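Local coordinates for protein maleylacetate reductase (Agrobacterium tumefaciens, PDB 3HL0) that probably reduces maleylacetate to 3-oxoadipate with NADH during gamma-resorcylate breakdown, as an NAD- and metal-binding member of the iron-containing alcohol dehydrogenase family, at residues A221-G224 and A225-G229. Numbering follows the deposited sequence.
Sequences ALYG and AWLCG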
ATOM      1  N   ALA A 221      16.581  -2.254 -15.340  1.00 10.40           N
ATOM      2  CA  ALA A 221      16.181  -2.612 -13.959  1.00 10.15           C
ATOM      3  C   ALA A 221      15.406  -3.936 -13.904  1.00 10.03           C
ATOM      4  O   ALA A 221      15.544  -4.707 -12.963  1.00 11.11           O
ATOM      5  CB  ALA A 221      15.325  -1.514 -13.356  1.00  9.98           C
ATOM      6  N   LEU A 222      14.547  -4.198 -14.886  1.00  9.20           N
ATOM      7  CA  LEU A 222      13.801  -5.440 -14.884  1.00  8.37           C
ATOM      8  C   LEU A 222      14.724  -6.672 -15.093  1.00  8.18           C
ATOM      9  O   LEU A 222      14.540  -7.717 -14.476  1.00  9.17           O
ATOM     10  CB  LEU A 222      12.712  -5.353 -15.947  1.00 10.16           C
ATOM     11  CG  LEU A 222      11.639  -6.415 -15.847  1.00  9.29           C
ATOM     12  CD1 LEU A 222      10.889  -6.523 -14.471  1.00 11.56           C
ATOM     13  CD2 LEU A 222      10.599  -6.163 -16.935  1.00 13.10           C
ATOM     14  N   TYR A 223      15.692  -6.524 -15.999  1.00  9.03           N
ATOM     15  CA  TYR A 223      16.713  -7.542 -16.192  1.00  9.55           C
ATOM     16  C   TYR A 223      17.443  -7.793 -14.862  1.00  9.74           C
ATOM     17  O   TYR A 223      17.642  -8.959 -14.485  1.00  9.28           O
ATOM     18  CB  TYR A 223      17.671  -7.019 -17.235  1.00 10.03           C
ATOM     19  CG  TYR A 223      19.035  -7.672 -17.310  1.00 10.47           C
ATOM     20  CD1 TYR A 223      19.166  -8.970 -17.817  1.00 13.14           C
ATOM     21  CD2 TYR A 223      20.164  -6.984 -16.895  1.00 11.15           C
ATOM     22  CE1 TYR A 223      20.443  -9.567 -17.896  1.00 11.10           C
ATOM     23  CE2 TYR A 223      21.441  -7.548 -16.981  1.00 13.28           C
ATOM     24  CZ  TYR A 223      21.549  -8.847 -17.495  1.00 14.46           C
ATOM     25  OH  TYR A 223      22.793  -9.409 -17.610  1.00 15.64           O
ATOM     26  N   GLY A 224      17.827  -6.729 -14.159  1.00  8.93           N
ATOM     27  CA  GLY A 224      18.496  -6.909 -12.863  1.00  9.42           C
ATOM     28  C   GLY A 224      17.573  -7.654 -11.908  1.00  9.81           C
ATOM     29  O   GLY A 224      18.025  -8.550 -11.167  1.00 10.12           O
ATOM     30  N   ALA A 225      16.290  -7.296 -11.883  1.00 10.07           N
ATOM     31  CA  ALA A 225      15.338  -7.944 -10.976  1.00 10.46           C
ATOM     32  C   ALA A 225      15.200  -9.443 -11.219  1.00  9.98           C
ATOM     33  O   ALA A 225      15.109 -10.272 -10.299  1.00  9.62           O
ATOM     34  CB  ALA A 225      13.957  -7.221 -11.062  1.00 10.43           C
ATOM     35  N   TRP A 226      15.238  -9.808 -12.495  1.00  9.78           N
ATOM     36  CA  TRP A 226      15.232 -11.221 -12.872  1.00  8.89           C
ATOM     37  C   TRP A 226      16.438 -11.972 -12.328  1.00  8.90           C
ATOM     38  O   TRP A 226      16.273 -13.044 -11.715  1.00  9.18           O
ATOM     39  CB  TRP A 226      15.162 -11.313 -14.406  1.00  8.80           C
ATOM     40  CG  TRP A 226      15.450 -12.687 -14.934  1.00 10.39           C
ATOM     41  CD1 TRP A 226      14.873 -13.865 -14.554  1.00 12.31           C
ATOM     42  CD2 TRP A 226      16.391 -12.995 -15.976  1.00 10.93           C
ATOM     43  NE1 TRP A 226      15.416 -14.916 -15.328  1.00 13.21           N
ATOM     44  CE2 TRP A 226      16.330 -14.384 -16.196  1.00 11.99           C
ATOM     45  CE3 TRP A 226      17.258 -12.215 -16.746  1.00 12.45           C
ATOM     46  CZ2 TRP A 226      17.124 -15.004 -17.181  1.00 12.46           C
ATOM     47  CZ3 TRP A 226      18.060 -12.834 -17.708  1.00 15.96           C
ATOM     48  CH2 TRP A 226      17.986 -14.210 -17.897  1.00 15.07           C
ATOM     49  N   LEU A 227      17.632 -11.410 -12.500  1.00  8.78           N
ATOM     50  CA  LEU A 227      18.823 -12.095 -11.975  1.00  8.26           C
ATOM     51  C   LEU A 227      18.775 -12.158 -10.456  1.00  8.53           C
ATOM     52  O   LEU A 227      19.148 -13.165  -9.862  1.00  9.90           O
ATOM     53  CB  LEU A 227      20.087 -11.351 -12.438  1.00  9.56           C
ATOM     54  CG  LEU A 227      20.278 -11.404 -13.960  1.00  9.43           C
ATOM     55  CD1 LEU A 227      21.523 -10.613 -14.295  1.00 12.28           C
ATOM     56  CD2 LEU A 227      20.423 -12.834 -14.440  1.00 11.89           C
ATOM     57  N   CYS A 228      18.332 -11.065  -9.810  1.00  8.75           N
ATOM     58  CA  CYS A 228      18.267 -11.065  -8.348  1.00  9.20           C
ATOM     59  C   CYS A 228      17.247 -12.081  -7.834  1.00  9.82           C
ATOM     60  O   CYS A 228      17.501 -12.784  -6.854  1.00  9.82           O
ATOM     61  CB  CYS A 228      17.878  -9.644  -7.864  1.00  7.77           C
ATOM     62  SG  CYS A 228      19.207  -8.415  -8.089  1.00 11.33           S
ATOM     63  N   GLY A 229      16.091 -12.187  -8.497  1.00  9.19           N
ATOM     64  CA  GLY A 229      15.119 -13.191  -8.092  1.00  9.27           C
ATOM     65  C   GLY A 229      15.615 -14.598  -8.308  1.00 10.11           C
ATOM     66  O   GLY A 229      15.291 -15.493  -7.526  1.00 10.32           O
TER
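Leu227 lays its CD1 methyl over one face of the Tyr223 ring, a CH-pi contact one turn along helix 215-234, with CD1 4.1 Å from the ring centroid. In Tyr223 the anti chi1 (161°) sets CG beside the carbonyl carbon, which brings the ring near the residues one turn on, and its OH goes on to hydrogen-bond Glu196 of helix 188-210. A phenol suits the place: its face takes an aliphatic branch while its hydroxyl ties two helices together.

The second apolar pair is aromatic. Tyr223 CD1 comes to the benzo edge of the Trp226 indole, near its plane, 3.9 Å from CE3. Leu227 serves both rings, since its CD2 lies above one indole face, 3.9 Å from its plane and displaced toward the rim.

Beneath these side chains run the i to i+4 backbone bonds of an alpha-helix. Ala225 N donates to Ala221 O at 2.9 Å, Trp226 N to Leu222 O, Leu227 N to Tyr223 O, and Cys228 N to Gly224 O. The short side chains of Ala221 and Cys228 let helices 188-210 and 163-180 come close, and Gly224 adds no side-chain bulk at its buried position.

The chemistry is thus a regular backbone ladder with an apolar aromatic-aliphatic cluster along one side, the Tyr223 hydroxyl adding a polar tie to helix 188-210 beside the apolar packing.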